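Hypothetical protein (Bacteroides thetaiotaomicron, PDB 2OBB) binds magnesium and is probably a hydrolase of the haloacid dehalogenase type, though its substrate is unknown. Local coordinates at residues A[33-36]-A[37-40]. Residues are numbered along the deposited sequence; the frame is centred on the assembly and turned at random.
Sequences LKLL and QQEK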
ATOM      1  N   LEU A  33      -2.907  16.126   6.092  1.00 58.81           N
ATOM      2  CA  LEU A  33      -3.869  15.608   5.161  1.00 59.94           C
ATOM      3  C   LEU A  33      -4.779  16.747   4.683  1.00 60.62           C
ATOM      4  O   LEU A  33      -5.046  16.878   3.483  1.00 60.44           O
ATOM      5  CB  LEU A  33      -4.659  14.448   5.788  1.00 59.28           C
ATOM      6  CG  LEU A  33      -3.933  13.107   5.927  1.00 59.42           C
ATOM      7  CD1 LEU A  33      -4.733  12.101   6.809  1.00 56.60           C
ATOM      8  CD2 LEU A  33      -3.641  12.506   4.557  1.00 59.62           C
ATOM      9  N   LYS A  34      -5.212  17.604   5.607  1.00 61.55           N
ATOM     10  CA  LYS A  34      -6.036  18.754   5.203  1.00 62.10           C
ATOM     11  C   LYS A  34      -5.261  19.663   4.274  1.00 62.18           C
ATOM     12  O   LYS A  34      -5.793  20.136   3.272  1.00 62.86           O
ATOM     13  CB  LYS A  34      -6.569  19.517   6.396  1.00 61.92           C
ATOM     14  CG  LYS A  34      -7.818  18.853   6.984  1.00 63.30           C
ATOM     15  CD  LYS A  34      -7.832  18.924   8.492  1.00 66.19           C
ATOM     16  CE  LYS A  34      -8.250  20.272   9.037  1.00 68.20           C
ATOM     17  NZ  LYS A  34      -8.122  20.301  10.547  1.00 71.12           N
ATOM     18  N   LEU A  35      -3.997  19.899   4.591  1.00 61.94           N
ATOM     19  CA  LEU A  35      -3.164  20.678   3.691  1.00 62.44           C
ATOM     20  C   LEU A  35      -3.164  20.038   2.306  1.00 61.98           C
ATOM     21  O   LEU A  35      -3.259  20.748   1.331  1.00 62.50           O
ATOM     22  CB  LEU A  35      -1.745  20.857   4.232  1.00 62.35           C
ATOM     23  CG  LEU A  35      -0.770  21.732   3.451  1.00 65.09           C
ATOM     24  CD1 LEU A  35      -1.393  23.075   3.012  1.00 65.62           C
ATOM     25  CD2 LEU A  35       0.431  21.975   4.349  1.00 66.98           C
ATOM     26  N   LEU A  36      -3.078  18.707   2.221  1.00 61.82           N
ATOM     27  CA  LEU A  36      -3.085  18.005   0.911  1.00 61.54           C
ATOM     28  C   LEU A  36      -4.384  18.202   0.098  1.00 61.59           C
ATOM     29  O   LEU A  36      -4.345  18.424  -1.106  1.00 60.30           O
ATOM     30  CB  LEU A  36      -2.764  16.504   1.079  1.00 60.95           C
ATOM     31  CG  LEU A  36      -1.305  16.173   1.466  1.00 60.14           C
ATOM     32  CD1 LEU A  36      -1.145  14.716   1.873  1.00 56.63           C
ATOM     33  CD2 LEU A  36      -0.291  16.550   0.361  1.00 60.60           C
ATOM     34  N   GLN A  37      -5.522  18.097   0.783  1.00 62.02           N
ATOM     35  CA  GLN A  37      -6.827  18.481   0.239  1.00 63.05           C
ATOM     36  C   GLN A  37      -6.891  19.914  -0.276  1.00 63.38           C
ATOM     37  O   GLN A  37      -7.453  20.146  -1.349  1.00 63.47           O
ATOM     38  CB  GLN A  37      -7.916  18.326   1.288  1.00 62.46           C
ATOM     39  CG  GLN A  37      -8.166  16.947   1.669  1.00 61.60           C
ATOM     40  CD  GLN A  37      -9.333  16.857   2.618  1.00 64.42           C
ATOM     41  OE1 GLN A  37      -9.543  17.764   3.426  1.00 64.11           O
ATOM     42  NE2 GLN A  37     -10.114  15.764   2.520  1.00 62.61           N
ATOM     43  N   GLN A  38      -6.331  20.857   0.488  0.50 63.71           N
ATOM     44  CA  GLN A  38      -6.233  22.256   0.059  0.50 64.31           C
ATOM     45  C   GLN A  38      -5.521  22.319  -1.281  0.50 64.74           C
ATOM     46  O   GLN A  38      -5.849  23.148  -2.127  0.50 64.82           O
ATOM     47  CB  GLN A  38      -5.451  23.113   1.067  0.50 64.31           C
ATOM     48  CG  GLN A  38      -5.807  24.599   1.038  0.50 64.81           C
ATOM     49  CD  GLN A  38      -4.600  25.539   0.858  0.50 65.16           C
ATOM     50  OE1 GLN A  38      -4.770  26.683   0.433  0.50 65.56           O
ATOM     51  NE2 GLN A  38      -3.397  25.063   1.174  0.50 64.65           N
ATOM     52  N   GLU A  39      -4.548  21.434  -1.466  1.00 65.03           N
ATOM     53  CA  GLU A  39      -3.762  21.405  -2.705  1.00 66.32           C
ATOM     54  C   GLU A  39      -4.470  20.606  -3.803  1.00 65.53           C
ATOM     55  O   GLU A  39      -3.888  20.357  -4.849  1.00 65.68           O
ATOM     56  CB  GLU A  39      -2.362  20.835  -2.457  1.00 67.18           C
ATOM     57  CG  GLU A  39      -1.761  21.264  -1.116  1.00 71.89           C
ATOM     58  CD  GLU A  39      -0.414  21.963  -1.239  1.00 77.85           C
ATOM     59  OE1 GLU A  39      -0.032  22.377  -2.372  1.00 80.53           O
ATOM     60  OE2 GLU A  39       0.242  22.128  -0.186  1.00 78.44           O
ATOM     61  N   LYS A  40      -5.714  20.203  -3.526  1.00 64.99           N
ATOM     62  CA  LYS A  40      -6.634  19.561  -4.485  1.00 64.56           C
ATOM     63  C   LYS A  40      -6.476  18.046  -4.646  1.00 63.50           C
ATOM     64  O   LYS A  40      -7.023  17.469  -5.588  1.00 63.31           O
ATOM     65  CB  LYS A  40      -6.591  20.237  -5.869  1.00 64.45           C
ATOM     66  CG  LYS A  40      -6.834  21.739  -5.868  1.00 67.39           C
ATOM     67  CD  LYS A  40      -8.048  22.187  -5.048  1.00 70.16           C
ATOM     68  CE  LYS A  40      -8.184  23.718  -5.175  1.00 73.13           C
ATOM     69  NZ  LYS A  40      -9.027  24.311  -4.101  1.00 74.58           N
TER
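Leu35 sets its CG opposite the backbone N (chi1 -176°), which sends the CD1 branch toward the next turn, while Glu39, with CG beside its own backbone N (chi1 -38°) and a bend at chi2, brings its carboxylate back over that leucine. The two meet at the C-terminal end of helix 29-38, which closes in a Schellman motif: Lys40, at positive phi, is the C-prime residue, His41 N turns back to Leu36 O, and Lys40 N binds Gln37 O at 2.8 Å. The helix is the crossover of the beta-alpha-beta unit between strands 5-8 and 42-45. Leu35 CD1 lies 3.7 Å from Glu39 OE2; its approach to Gln38 NE2 is doubtful, since it holds for one of two conformers of that side chain. Glu39 OE2 is also hydrogen-bonded to Tyr110 OH of helix 106-115, whose side chain touches both Leu35 and Leu36, so the carboxylate ties the helix end to its neighbour. With an alanine at Glu39, the Tyr110 hydroxyl would probably lose this acceptor and Leu35 CD1 its contact with the carboxylate. Farther round the helix Gln37 runs extended beyond CG, its OE1 4.1 Å from Lys34 CG and its NE2 bonded to Glu67 O, while Lys34 NZ reaches Arg64 O; both side chains thus tether the helix to the segment following helix 51-62. Gln37 N gives a nearly straight bond to Leu33 O, and Gln38 N does the same to Lys34 O at 2.9 Å. One residue later the helical pattern gives way: Glu39 N still reaches Leu35 O at 3.2 Å, less straight than the two bonds before it, and makes a weak second bond to Leu36 O at 3.0 Å.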